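Local coordinates for protein glucosamine--fructose-6-phosphate aminotransferase [isomerizing] (Francisella tularensis subsp. tularensis, PDB 3TBF) that probably makes glucosamine 6-phosphate from fructose 6-phosphate with glutamine nitrogen, its C-terminal part of two SIS domains likely carrying the isomerase, at residues 33-38 with 197-201; 55-61 with 82-88; 95-101 with 123-129; 117-122 with 142-147; 151-155 with 169-173. All coordinates share one frame; numbering follows the deposited sequence.

Contacts 2 to 5 belong to one SIS domain, built round the parallel sheet with strand order 84-88, 56-61, 103-109, 129-136, 149-152. Contact 2 lies at one margin of that sheet and contact 5 at the other, centres about 17 Å apart. Contacts 2 and 3 touch through the R95 to E87 salt bridge, and both reach the second subunit. Contacts 3 and 4 share helix 115-124; V60 of contact 2 packs on S120 of contact 4. V144 of contact 4 meets the selenium of M152, a selenomethionine, in contact 5. Contact 1 lies outside the sheet, near contact 5: centres about 14 Å apart, nearest atoms about 5 Å. Contact 3 is farthest from it, centres about 34 Å.

Contact 1: 33-38 with 197-201; sequences LADGEI and TEELK
A two-stranded beta hairpin with a type I' turn from A34 to E37 rests here against the C-terminal end of helix 190-201. K201 makes the direct hydrogen bond between them. Its chain runs extended from CG to the hairpin, and NZ donates to G36 O at 2.9 Å. The ammonium lies in the carbonyl plane of G36, on a lone pair, with a C=O...N angle of 129°. The same NZ forms a salt bridge with E198 OE2 at 2.8 Å, one helical turn back. The ammonium is held between a turn carbonyl and a carboxylate. Just below NZ, the CE methylene of K201 packs on L33 CD1 at 3.6 Å.

The second zone is I38 with T197. With CG1 of I38 anti to the carbonyl carbon (chi1 -73°), I38 CD1 is carried to 3.6 Å from T197 OG1. T197 CG2 lies along the CG1 branch. I38 continues onto L179 and V180 of helix 165-184, so the hairpin spans two helices. The T197 hydroxyl is bonded to I193 O within its own helix. A water completes the join: it accepts from I38 N at 2.6 Å and donates to T197 OG1 at 2.7 Å.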
# COMPACT_ATOMS: atom_id res chain seq x y z
N LEU A 33 -24.43 -17.48 -13.94
CA LEU A 33 -24.45 -18.84 -14.44
C LEU A 33 -25.50 -19.04 -15.54
O LEU A 33 -26.47 -18.27 -15.66
CB LEU A 33 -24.74 -19.84 -13.30
CG LEU A 33 -23.68 -20.09 -12.21
CD1 LEU A 33 -24.06 -21.35 -11.36
CD2 LEU A 33 -22.26 -20.22 -12.76
N ALA A 34 -25.28 -20.07 -16.34
CA ALA A 34 -26.26 -20.58 -17.29
C ALA A 34 -25.97 -22.06 -17.37
O ALA A 34 -24.93 -22.47 -17.90
CB ALA A 34 -26.09 -19.93 -18.64
N ASP A 35 -26.89 -22.85 -16.82
CA ASP A 35 -26.75 -24.31 -16.73
C ASP A 35 -25.58 -24.70 -15.81
O ASP A 35 -24.89 -25.69 -16.04
CB ASP A 35 -26.55 -24.97 -18.13
CG ASP A 35 -27.74 -24.74 -19.09
OD1 ASP A 35 -28.92 -24.93 -18.69
OD2 ASP A 35 -27.47 -24.38 -20.27
N GLY A 36 -25.36 -23.89 -14.78
CA GLY A 36 -24.25 -24.10 -13.83
C GLY A 36 -22.85 -23.79 -14.34
O GLY A 36 -21.91 -24.13 -13.67
N GLU A 37 -22.73 -23.17 -15.51
CA GLU A 37 -21.45 -22.76 -16.07
C GLU A 37 -21.36 -21.25 -16.12
O GLU A 37 -22.35 -20.57 -16.39
CB GLU A 37 -21.26 -23.28 -17.49
CG GLU A 37 -21.23 -24.80 -17.60
CD GLU A 37 -21.02 -25.27 -19.04
OE1 GLU A 37 -21.31 -24.48 -19.99
OE2 GLU A 37 -20.57 -26.42 -19.24
N ILE A 38 -20.19 -20.71 -15.87
CA ILE A 38 -20.00 -19.29 -16.01
C ILE A 38 -20.19 -18.93 -17.45
O ILE A 38 -19.63 -19.58 -18.33
CB ILE A 38 -18.65 -18.78 -15.50
CG1 ILE A 38 -18.66 -18.82 -13.97
CG2 ILE A 38 -18.46 -17.37 -15.89
CD1 ILE A 38 -17.35 -18.64 -13.35
N THR A 197 -14.75 -22.94 -11.29
CA THR A 197 -16.15 -22.62 -11.11
C THR A 197 -16.74 -23.44 -9.95
O THR A 197 -17.49 -22.89 -9.14
CB THR A 197 -16.96 -22.85 -12.39
OG1 THR A 197 -16.38 -22.12 -13.47
CG2 THR A 197 -18.37 -22.31 -12.22
N GLU A 198 -16.41 -24.73 -9.86
CA GLU A 198 -16.90 -25.57 -8.76
C GLU A 198 -16.37 -25.09 -7.44
O GLU A 198 -17.05 -25.16 -6.44
CB GLU A 198 -16.57 -27.08 -8.93
CG GLU A 198 -17.39 -27.74 -10.07
CD GLU A 198 -18.98 -27.69 -9.89
OE1 GLU A 198 -19.50 -28.34 -8.93
OE2 GLU A 198 -19.70 -27.03 -10.72
N GLU A 199 -15.13 -24.61 -7.41
CA GLU A 199 -14.60 -24.07 -6.21
C GLU A 199 -15.39 -22.82 -5.74
O GLU A 199 -15.60 -22.64 -4.55
CB GLU A 199 -13.11 -23.76 -6.40
CG GLU A 199 -12.51 -22.92 -5.31
CD GLU A 199 -10.96 -22.73 -5.41
OE1 GLU A 199 -10.31 -23.17 -6.42
OE2 GLU A 199 -10.43 -22.12 -4.46
N LEU A 200 -15.81 -21.96 -6.66
CA LEU A 200 -16.62 -20.80 -6.30
C LEU A 200 -17.95 -21.30 -5.74
O LEU A 200 -18.40 -20.80 -4.73
CB LEU A 200 -16.87 -19.87 -7.49
CG LEU A 200 -15.66 -19.13 -8.08
CD1 LEU A 200 -16.05 -18.08 -9.18
CD2 LEU A 200 -14.74 -18.48 -6.99
N LYS A 201 -18.56 -22.30 -6.36
CA LYS A 201 -19.83 -22.82 -5.80
C LYS A 201 -19.72 -23.40 -4.37
O LYS A 201 -20.69 -23.40 -3.60
CB LYS A 201 -20.42 -23.85 -6.71
CG LYS A 201 -20.88 -23.28 -8.00
CD LYS A 201 -21.49 -24.38 -8.78
CE LYS A 201 -21.84 -23.98 -10.17
NZ LYS A 201 -21.87 -25.22 -11.02
O HOH W 1 -18.05 -22.25 -15.62

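Contact 2: 55-61 with 82-88; sequences KHICIVA and VPCSVEI
H56 turns its ring across to the neighbouring strand because CG is anti to the backbone N (chi1 -178°). S85 OG takes the position between its own N and carbonyl carbon (chi1 65°). The two side chains then meet, with H56 CE1 3.3 Å from S85 OG, which sits at the ring edge and in its plane. P83 O lies over one face of the same ring, toward its rim. ND1 of H56 has a weak hydrogen bond to S103 OG on the next strand.

The backbones pair in parallel. I57 N donates to P83 O at 2.9 Å, and I57 O accepts from S85 N. I59 repeats the pattern: its N donates to S85 O at 2.8 Å with a nearly straight N-H...O angle of 172°, and its O accepts from E87 N at 2.8 Å. The last bond, A61 N to E87 O, is weak at 3.3 Å.

I57, I59, C84 and V86 share one face of the sheet. There I59 CD1 packs on C84 SG at 3.8 Å. I59 and V86 lie side by side and point the same way. I76 of helix 63-80 packs on I57 and C84. This is the right-handed beta-alpha-beta crossover of strand 56-61, helix 63-80 and strand 84-88, part of the Rossmann-like SIS fold.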
# COMPACT_ATOMS: atom_id res chain seq x y z
N LYS A 55 -6.11 -5.32 -22.54
CA LYS A 55 -4.75 -5.83 -22.38
C LYS A 55 -4.17 -5.51 -21.01
O LYS A 55 -3.12 -6.01 -20.58
CB LYS A 55 -3.82 -5.28 -23.44
CG LYS A 55 -4.49 -4.90 -24.72
CD LYS A 55 -3.87 -5.58 -25.94
CE LYS A 55 -4.42 -6.99 -26.08
NZ LYS A 55 -5.87 -7.04 -26.53
N HIS A 56 -4.87 -4.65 -20.31
CA HIS A 56 -4.46 -4.27 -19.02
C HIS A 56 -5.69 -3.89 -18.26
O HIS A 56 -6.59 -3.30 -18.78
CB HIS A 56 -3.51 -3.08 -19.12
CG HIS A 56 -2.98 -2.62 -17.80
ND1 HIS A 56 -3.66 -1.73 -17.00
CD2 HIS A 56 -1.83 -2.92 -17.15
CE1 HIS A 56 -2.97 -1.52 -15.90
NE2 HIS A 56 -1.85 -2.23 -15.96
N ILE A 57 -5.71 -4.23 -17.01
CA ILE A 57 -6.85 -3.93 -16.17
C ILE A 57 -6.43 -2.99 -15.07
O ILE A 57 -5.52 -3.31 -14.33
CB ILE A 57 -7.39 -5.20 -15.54
CG1 ILE A 57 -8.00 -6.07 -16.60
CG2 ILE A 57 -8.42 -4.86 -14.50
CD1 ILE A 57 -8.23 -7.40 -16.11
N CYS A 58 -7.17 -1.88 -14.95
CA CYS A 58 -6.88 -0.79 -14.02
C CYS A 58 -7.99 -0.71 -13.00
O CYS A 58 -9.10 -0.24 -13.32
CB CYS A 58 -6.80 0.55 -14.80
SG CYS A 58 -5.50 1.70 -14.28
N ILE A 59 -7.75 -1.15 -11.78
CA ILE A 59 -8.82 -1.20 -10.76
C ILE A 59 -8.65 0.05 -9.90
O ILE A 59 -7.57 0.31 -9.38
CB ILE A 59 -8.77 -2.42 -9.91
CG1 ILE A 59 -8.97 -3.69 -10.74
CG2 ILE A 59 -9.88 -2.41 -8.86
CD1 ILE A 59 -8.85 -4.99 -9.91
N VAL A 60 -9.73 0.83 -9.78
CA VAL A 60 -9.79 2.01 -8.97
C VAL A 60 -10.90 1.91 -7.93
O VAL A 60 -12.04 1.59 -8.26
CB VAL A 60 -10.05 3.25 -9.85
CG1 VAL A 60 -10.20 4.53 -9.00
CG2 VAL A 60 -8.91 3.39 -10.86
N ALA A 61 -10.59 2.21 -6.68
CA ALA A 61 -11.57 2.09 -5.61
C ALA A 61 -11.08 2.75 -4.31
O ALA A 61 -9.93 3.23 -4.23
CB ALA A 61 -11.91 0.62 -5.36
N VAL A 82 -3.71 -11.40 -17.34
CA VAL A 82 -3.76 -10.04 -17.80
C VAL A 82 -3.10 -9.16 -16.75
O VAL A 82 -3.34 -9.33 -15.58
CB VAL A 82 -5.19 -9.63 -18.05
CG1 VAL A 82 -5.28 -8.21 -18.63
CG2 VAL A 82 -5.80 -10.62 -19.02
N PRO A 83 -2.19 -8.26 -17.17
CA PRO A 83 -1.59 -7.43 -16.16
C PRO A 83 -2.65 -6.53 -15.46
O PRO A 83 -3.63 -6.09 -16.09
CB PRO A 83 -0.55 -6.63 -16.94
CG PRO A 83 -0.97 -6.67 -18.31
CD PRO A 83 -1.68 -7.97 -18.51
N CYS A 84 -2.46 -6.28 -14.17
CA CYS A 84 -3.46 -5.58 -13.37
C CYS A 84 -2.82 -4.57 -12.43
O CYS A 84 -1.82 -4.89 -11.76
CB CYS A 84 -4.20 -6.63 -12.57
SG CYS A 84 -5.66 -6.03 -11.73
N SER A 85 -3.33 -3.35 -12.38
CA SER A 85 -2.87 -2.44 -11.35
C SER A 85 -4.04 -1.99 -10.46
O SER A 85 -5.21 -1.98 -10.89
CB SER A 85 -2.16 -1.23 -11.96
OG SER A 85 -3.05 -0.48 -12.72
N VAL A 86 -3.74 -1.69 -9.21
CA VAL A 86 -4.80 -1.33 -8.35
C VAL A 86 -4.46 -0.05 -7.68
O VAL A 86 -3.43 0.02 -7.04
CB VAL A 86 -5.09 -2.38 -7.28
CG1 VAL A 86 -6.29 -1.91 -6.49
CG2 VAL A 86 -5.44 -3.73 -7.91
N GLU A 87 -5.35 0.95 -7.75
CA GLU A 87 -5.03 2.23 -7.18
C GLU A 87 -6.14 2.88 -6.37
O GLU A 87 -7.32 2.79 -6.71
CB GLU A 87 -4.54 3.18 -8.27
CG GLU A 87 -3.54 4.28 -7.69
CD GLU A 87 -2.81 5.09 -8.77
OE1 GLU A 87 -2.41 4.48 -9.81
OE2 GLU A 87 -2.61 6.32 -8.54
N ILE A 88 -5.76 3.53 -5.29
CA ILE A 88 -6.68 4.32 -4.52
C ILE A 88 -7.26 5.52 -5.29
O ILE A 88 -6.53 6.36 -5.88
CB ILE A 88 -6.03 4.81 -3.22
CG1 ILE A 88 -5.81 3.62 -2.29
CG2 ILE A 88 -7.01 5.71 -2.43
CD1 ILE A 88 -4.49 3.67 -1.60

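Contact 3: 95-101 with 123-129; sequences RDNVVVD and KSKKQNY
K123 NZ sits among oxygens of the 95-101 loop and of the end of helix 89-92. It donates to N97 OD1 at 3.2 Å, from above the carbonyl plane of that amide, 35° out of it. R95 O is 2.7 Å from K123 NZ. I92 O takes a further hydrogen bond from the ammonium. The amide of N97 is brought over by chi1 67°, which puts CG between its backbone N and carbonyl carbon.

V99 fills the middle of the contact. Its CG1 stands over the centre of the Y129 ring, 3.7 Å from the centroid and 10° off the normal, a CH-pi contact. CG2 of V99 reaches Q127 CB at 4.0 Å. Y129 also packs edge-to-face with F105 of the strand.

At the far end N128 ND2 is modelled 2.5 Å from D101 OD1, too short to be taken at face value.

R95 forms salt bridges with E87 and with E77 of the second subunit. D96 OD1, a nearby acid, is 6.6 Å from K123 NZ and not in contact. The oxygens named round K123 NZ are neutral, and their dipoles would probably stabilise its positive charge.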
# COMPACT_ATOMS: atom_id res chain seq x y z
N ARG A 95 -3.78 12.65 -9.87
CA ARG A 95 -2.42 12.37 -10.27
C ARG A 95 -2.31 12.40 -11.78
O ARG A 95 -3.24 12.06 -12.49
CB ARG A 95 -2.01 11.00 -9.76
CG ARG A 95 -0.65 10.54 -10.12
CD ARG A 95 -0.29 9.31 -9.34
NE ARG A 95 -0.79 8.05 -9.89
CZ ARG A 95 -0.36 7.52 -11.04
NH1 ARG A 95 0.55 8.14 -11.80
NH2 ARG A 95 -0.86 6.38 -11.47
N ASP A 96 -1.14 12.78 -12.25
CA ASP A 96 -0.89 12.90 -13.66
C ASP A 96 -0.39 11.55 -14.19
O ASP A 96 0.83 11.33 -14.31
CB ASP A 96 0.14 14.02 -13.82
CG ASP A 96 0.09 14.66 -15.17
OD1 ASP A 96 -0.21 13.90 -16.12
OD2 ASP A 96 0.35 15.92 -15.28
N ASN A 97 -1.32 10.63 -14.48
CA ASN A 97 -0.97 9.25 -14.82
C ASN A 97 -1.00 8.94 -16.31
O ASN A 97 -1.55 9.70 -17.12
CB ASN A 97 -1.90 8.28 -14.12
CG ASN A 97 -3.32 8.37 -14.63
OD1 ASN A 97 -3.88 9.46 -14.76
ND2 ASN A 97 -3.91 7.22 -14.92
N VAL A 98 -0.37 7.81 -16.64
CA VAL A 98 -0.25 7.30 -17.98
C VAL A 98 -1.08 6.04 -18.08
O VAL A 98 -1.08 5.18 -17.20
CB VAL A 98 1.21 6.91 -18.30
CG1 VAL A 98 1.29 6.26 -19.71
CG2 VAL A 98 2.14 8.08 -18.24
N VAL A 99 -1.77 5.90 -19.18
CA VAL A 99 -2.70 4.83 -19.38
C VAL A 99 -2.19 3.91 -20.46
O VAL A 99 -2.12 4.29 -21.61
CB VAL A 99 -4.04 5.39 -19.81
CG1 VAL A 99 -5.03 4.22 -20.13
CG2 VAL A 99 -4.57 6.30 -18.74
N VAL A 100 -1.80 2.70 -20.08
CA VAL A 100 -1.38 1.67 -21.05
C VAL A 100 -2.43 1.50 -22.20
O VAL A 100 -3.65 1.56 -21.98
CB VAL A 100 -1.22 0.31 -20.30
CG1 VAL A 100 -0.95 -0.80 -21.26
CG2 VAL A 100 -0.10 0.40 -19.18
N ASP A 101 -1.97 1.28 -23.43
CA ASP A 101 -2.94 0.92 -24.50
C ASP A 101 -3.73 -0.33 -24.10
O ASP A 101 -3.20 -1.27 -23.51
CB ASP A 101 -2.25 0.65 -25.86
CG ASP A 101 -2.16 1.90 -26.78
OD1 ASP A 101 -2.92 2.91 -26.63
OD2 ASP A 101 -1.32 1.87 -27.71
N LYS A 123 -12.89 11.13 -15.28
CA LYS A 123 -11.61 11.50 -15.83
C LYS A 123 -11.15 10.49 -16.87
O LYS A 123 -10.65 10.86 -17.93
CB LYS A 123 -10.60 11.69 -14.68
CG LYS A 123 -9.16 11.46 -15.04
CD LYS A 123 -8.19 11.87 -13.91
CE LYS A 123 -6.92 10.95 -13.94
NZ LYS A 123 -5.76 11.62 -13.34
N SER A 124 -11.37 9.21 -16.59
CA SER A 124 -10.92 8.14 -17.48
C SER A 124 -11.48 8.26 -18.90
O SER A 124 -10.94 7.72 -19.86
CB SER A 124 -11.30 6.78 -16.88
OG SER A 124 -12.62 6.47 -17.22
N LYS A 125 -12.62 8.92 -19.01
CA LYS A 125 -13.30 9.04 -20.31
C LYS A 125 -12.60 9.99 -21.28
O LYS A 125 -12.81 9.91 -22.48
CB LYS A 125 -14.76 9.44 -20.12
CG LYS A 125 -15.61 8.18 -20.02
CD LYS A 125 -16.73 8.37 -19.11
CE LYS A 125 -17.58 7.12 -19.10
NZ LYS A 125 -19.01 7.55 -19.02
N LYS A 126 -11.75 10.86 -20.75
CA LYS A 126 -10.84 11.65 -21.55
C LYS A 126 -9.49 10.97 -21.75
O LYS A 126 -8.60 11.61 -22.28
CB LYS A 126 -10.55 12.95 -20.84
CG LYS A 126 -11.78 13.81 -20.62
CD LYS A 126 -11.60 14.68 -19.39
CE LYS A 126 -12.88 15.43 -19.05
NZ LYS A 126 -12.62 16.38 -17.92
N GLN A 127 -9.31 9.72 -21.35
CA GLN A 127 -7.99 9.11 -21.44
C GLN A 127 -8.05 7.92 -22.37
O GLN A 127 -9.09 7.55 -22.89
CB GLN A 127 -7.46 8.74 -20.04
CG GLN A 127 -7.15 9.98 -19.17
CD GLN A 127 -6.61 9.67 -17.77
OE1 GLN A 127 -5.54 10.16 -17.37
NE2 GLN A 127 -7.36 8.88 -17.01
N ASN A 128 -6.91 7.30 -22.56
CA ASN A 128 -6.77 6.20 -23.49
C ASN A 128 -7.36 4.85 -23.06
O ASN A 128 -6.81 3.82 -23.42
CB ASN A 128 -5.26 6.03 -23.72
CG ASN A 128 -4.95 5.29 -24.98
OD1 ASN A 128 -5.77 5.26 -25.93
ND2 ASN A 128 -3.75 4.68 -25.03
N TYR A 129 -8.43 4.79 -22.30
CA TYR A 129 -8.93 3.46 -21.91
C TYR A 129 -9.83 2.91 -23.01
O TYR A 129 -10.47 3.69 -23.72
CB TYR A 129 -9.74 3.51 -20.62
CG TYR A 129 -8.95 3.86 -19.39
CD1 TYR A 129 -8.25 2.89 -18.71
CD2 TYR A 129 -8.90 5.15 -18.91
CE1 TYR A 129 -7.53 3.17 -17.57
CE2 TYR A 129 -8.18 5.46 -17.78
CZ TYR A 129 -7.50 4.46 -17.10
OH TYR A 129 -6.77 4.76 -15.97

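Contact 4: 117-122 with 142-147; sequences TLESLR and SLVRES
E146 reaches across to helix 115-124 with an extended chain. Its CB packs on L121 CD2 at 3.9 Å. CG carries the carboxylate on to R122. There OE1 accepts from R122 NE at 2.9 Å with an N-H...O angle of 178°, and OE2 accepts from R122 NH2 at 2.7 Å. Both oxygens use their syn lone pairs. R122 grips side-on, with NE and NH2, and the two planes are nearly coplanar, 7° apart. R122 NH1 makes a weak hydrogen bond, part of a salt bridge, to E119 OE2, which extends the network.

Beneath the charges lies a leucine layer. L143 CD2 meets L118 CA at 3.8 Å and L121 CD2 at 3.9 Å. L118 CD1 packs on S142 CB at 3.7 Å. S147 OG donates to L143 O at 2.6 Å. S147 OG also touches L121 CD2.

L121 and L143 also pack on strands 103-109 and 129-136. Two neighbouring helices, their axes 17° from parallel, thus lie on one side of the sheet, as in the alpha-beta-alpha sandwich of SIS domains.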
# COMPACT_ATOMS: atom_id res chain seq x y z
N THR A 117 -13.98 7.66 -6.62
CA THR A 117 -14.16 6.63 -7.61
C THR A 117 -14.96 7.12 -8.82
O THR A 117 -14.54 6.95 -9.98
CB THR A 117 -14.87 5.42 -7.01
OG1 THR A 117 -14.17 5.06 -5.82
CG2 THR A 117 -14.84 4.27 -7.96
N LEU A 118 -16.11 7.72 -8.55
CA LEU A 118 -16.94 8.26 -9.62
C LEU A 118 -16.20 9.32 -10.41
O LEU A 118 -16.26 9.33 -11.63
CB LEU A 118 -18.20 8.88 -9.04
CG LEU A 118 -19.14 9.52 -10.03
CD1 LEU A 118 -19.65 8.52 -11.03
CD2 LEU A 118 -20.30 10.14 -9.25
N GLU A 119 -15.48 10.21 -9.74
CA GLU A 119 -14.75 11.21 -10.50
C GLU A 119 -13.53 10.62 -11.25
O GLU A 119 -13.12 11.18 -12.26
CB GLU A 119 -14.33 12.34 -9.59
CG GLU A 119 -15.52 13.12 -9.02
CD GLU A 119 -16.25 13.91 -10.09
OE1 GLU A 119 -15.64 14.19 -11.17
OE2 GLU A 119 -17.45 14.22 -9.85
N SER A 120 -12.93 9.53 -10.76
CA SER A 120 -11.91 8.81 -11.53
C SER A 120 -12.52 8.21 -12.78
O SER A 120 -11.91 8.23 -13.84
CB SER A 120 -11.24 7.70 -10.71
OG SER A 120 -10.50 8.26 -9.66
N LEU A 121 -13.75 7.72 -12.69
CA LEU A 121 -14.34 7.22 -13.90
C LEU A 121 -14.51 8.39 -14.90
O LEU A 121 -14.15 8.27 -16.07
CB LEU A 121 -15.63 6.46 -13.61
CG LEU A 121 -16.48 6.03 -14.82
CD1 LEU A 121 -15.75 5.07 -15.71
CD2 LEU A 121 -17.85 5.45 -14.40
N ARG A 122 -14.99 9.53 -14.45
CA ARG A 122 -15.25 10.64 -15.36
C ARG A 122 -13.98 11.11 -16.03
O ARG A 122 -13.98 11.42 -17.22
CB ARG A 122 -15.95 11.79 -14.65
CG ARG A 122 -17.40 11.41 -14.39
CD ARG A 122 -18.01 12.22 -13.28
NE ARG A 122 -19.42 11.84 -13.14
CZ ARG A 122 -20.27 12.39 -12.27
NH1 ARG A 122 -19.84 13.35 -11.45
NH2 ARG A 122 -21.53 11.99 -12.21
N SER A 142 -24.77 6.28 -10.26
CA SER A 142 -23.97 7.03 -11.21
C SER A 142 -22.90 6.14 -11.82
O SER A 142 -22.71 6.15 -13.03
CB SER A 142 -23.31 8.20 -10.52
OG SER A 142 -24.25 9.00 -9.85
N LEU A 143 -22.22 5.35 -10.99
CA LEU A 143 -21.20 4.45 -11.49
C LEU A 143 -21.71 3.42 -12.50
O LEU A 143 -21.04 3.16 -13.50
CB LEU A 143 -20.51 3.73 -10.34
CG LEU A 143 -19.37 4.47 -9.66
CD1 LEU A 143 -18.88 3.59 -8.50
CD2 LEU A 143 -18.21 4.85 -10.59
N VAL A 144 -22.86 2.82 -12.23
CA VAL A 144 -23.47 1.91 -13.18
C VAL A 144 -23.91 2.63 -14.46
O VAL A 144 -23.63 2.19 -15.55
CB VAL A 144 -24.65 1.18 -12.55
CG1 VAL A 144 -25.42 0.38 -13.61
CG2 VAL A 144 -24.18 0.31 -11.35
N ARG A 145 -24.55 3.77 -14.33
CA ARG A 145 -25.00 4.50 -15.52
C ARG A 145 -23.84 4.97 -16.40
O ARG A 145 -23.87 4.92 -17.61
CB ARG A 145 -25.90 5.68 -15.15
CG ARG A 145 -27.20 5.24 -14.45
CD ARG A 145 -28.16 6.43 -14.23
NE ARG A 145 -27.51 7.52 -13.51
CZ ARG A 145 -27.63 7.77 -12.21
NH1 ARG A 145 -28.38 7.02 -11.44
NH2 ARG A 145 -26.99 8.81 -11.70
N GLU A 146 -22.77 5.40 -15.76
CA GLU A 146 -21.71 6.01 -16.50
C GLU A 146 -20.68 5.03 -16.97
O GLU A 146 -19.82 5.43 -17.75
CB GLU A 146 -21.12 7.12 -15.72
CG GLU A 146 -22.13 8.21 -15.49
CD GLU A 146 -21.56 9.34 -14.65
OE1 GLU A 146 -20.39 9.73 -14.91
OE2 GLU A 146 -22.27 9.84 -13.74
N SER A 147 -20.76 3.76 -16.57
CA SER A 147 -19.81 2.77 -17.04
C SER A 147 -20.34 2.07 -18.30
O SER A 147 -21.53 2.05 -18.54
CB SER A 147 -19.52 1.73 -15.95
OG SER A 147 -18.98 2.37 -14.81

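Contact 5: 151-155 with 169-173; sequences FMTKA and TQLVA
F151 and A173 make the tight part of the contact. A173 CB sits over one face of the F151 ring, offset toward the rim, with its closest approach of 3.4 Å to CE1. The methyl lies 3.8 Å from the ring centroid and 27° off the normal, a CH-pi contact. The ring is swung to the helix by chi1 -178°, with CG anti to the backbone N.

One turn earlier in the helix, T169 meets T153. T153 CG2 comes 3.4 Å from T169 O, the carbonyl that accepts from A173 N, and also touches A173 CB at 4.0 Å. The two threonine side chains cross at about a right angle, T153 CB lying 3.6 Å from T169 OG1. Their hydroxyls bond to other partners, T153 to N137 OD1 and T169 to K165 O.

Strand 149-152 is an outermost strand of the SIS-domain sheet within this chain, and helix 165-184 packs across its end. I135 of the adjacent strand touches both T153 and A173.

The looser side begins at K154. Its side chain is solvent-exposed and its CB points away from the helix. K154 O is 4.5 Å from T169 CG2, the nearest approach of that residue. Beyond it, A155 CB returns to T169 OG1 at 3.6 Å.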
# COMPACT_ATOMS: atom_id res chain seq x y z
N PHE A 151 -21.12 -5.30 -13.62
CA PHE A 151 -21.33 -6.56 -12.96
C PHE A 151 -21.91 -6.26 -11.57
O PHE A 151 -21.24 -5.64 -10.74
CB PHE A 151 -20.03 -7.32 -12.82
CG PHE A 151 -20.21 -8.64 -12.21
CD1 PHE A 151 -20.92 -8.78 -11.00
CD2 PHE A 151 -19.73 -9.77 -12.81
CE1 PHE A 151 -21.12 -10.02 -10.41
CE2 PHE A 151 -19.96 -11.02 -12.22
CZ PHE A 151 -20.65 -11.13 -11.01
N MSE A 152 -23.14 -6.72 -11.32
CA MSE A 152 -23.82 -6.42 -10.09
C MSE A 152 -23.56 -7.52 -9.06
O MSE A 152 -23.73 -8.68 -9.34
CB MSE A 152 -25.34 -6.34 -10.34
CG MSE A 152 -25.77 -5.39 -11.45
SE MSE A 152 -25.08 -3.56 -11.17
CE MSE A 152 -26.10 -3.24 -9.49
N THR A 153 -23.15 -7.14 -7.87
CA THR A 153 -23.16 -8.01 -6.73
C THR A 153 -24.60 -8.12 -6.23
O THR A 153 -25.43 -7.34 -6.60
CB THR A 153 -22.26 -7.45 -5.62
OG1 THR A 153 -22.70 -6.11 -5.29
CG2 THR A 153 -20.78 -7.42 -6.07
N LYS A 154 -24.90 -9.13 -5.44
CA LYS A 154 -26.21 -9.25 -4.84
C LYS A 154 -26.03 -9.24 -3.37
O LYS A 154 -26.33 -10.23 -2.71
CB LYS A 154 -26.88 -10.54 -5.19
CG LYS A 154 -27.00 -10.87 -6.66
CD LYS A 154 -27.32 -9.71 -7.49
CE LYS A 154 -28.16 -10.10 -8.61
NZ LYS A 154 -27.83 -9.37 -9.83
N ALA A 155 -25.49 -8.17 -2.84
CA ALA A 155 -25.31 -8.08 -1.42
C ALA A 155 -26.60 -7.65 -0.68
O ALA A 155 -26.72 -7.93 0.52
CB ALA A 155 -24.15 -7.16 -1.09
N THR A 169 -19.00 -10.37 -1.47
CA THR A 169 -19.61 -10.41 -2.78
C THR A 169 -18.82 -9.67 -3.83
O THR A 169 -18.84 -10.05 -5.02
CB THR A 169 -21.07 -9.88 -2.78
OG1 THR A 169 -21.10 -8.51 -2.40
CG2 THR A 169 -21.94 -10.69 -1.84
N GLN A 170 -18.07 -8.63 -3.44
CA GLN A 170 -17.16 -8.01 -4.42
C GLN A 170 -16.05 -8.95 -4.78
O GLN A 170 -15.73 -9.11 -5.95
CB GLN A 170 -16.64 -6.68 -3.95
CG GLN A 170 -17.70 -5.59 -3.96
CD GLN A 170 -17.30 -4.41 -3.09
OE1 GLN A 170 -16.21 -4.39 -2.53
NE2 GLN A 170 -18.16 -3.40 -3.01
N LEU A 171 -15.49 -9.64 -3.80
CA LEU A 171 -14.52 -10.69 -4.09
C LEU A 171 -15.09 -11.75 -5.02
O LEU A 171 -14.50 -12.10 -6.01
CB LEU A 171 -14.09 -11.36 -2.80
CG LEU A 171 -12.79 -10.98 -2.02
CD1 LEU A 171 -12.01 -9.82 -2.56
CD2 LEU A 171 -13.07 -10.81 -0.56
N VAL A 172 -16.26 -12.26 -4.73
CA VAL A 172 -16.81 -13.28 -5.58
C VAL A 172 -17.02 -12.75 -7.01
O VAL A 172 -16.65 -13.42 -7.98
CB VAL A 172 -18.11 -13.87 -4.98
CG1 VAL A 172 -18.88 -14.67 -6.00
CG2 VAL A 172 -17.79 -14.76 -3.82
N ALA A 173 -17.57 -11.55 -7.17
CA ALA A 173 -17.75 -10.99 -8.51
C ALA A 173 -16.41 -10.93 -9.24
O ALA A 173 -16.33 -11.21 -10.44
CB ALA A 173 -18.40 -9.63 -8.44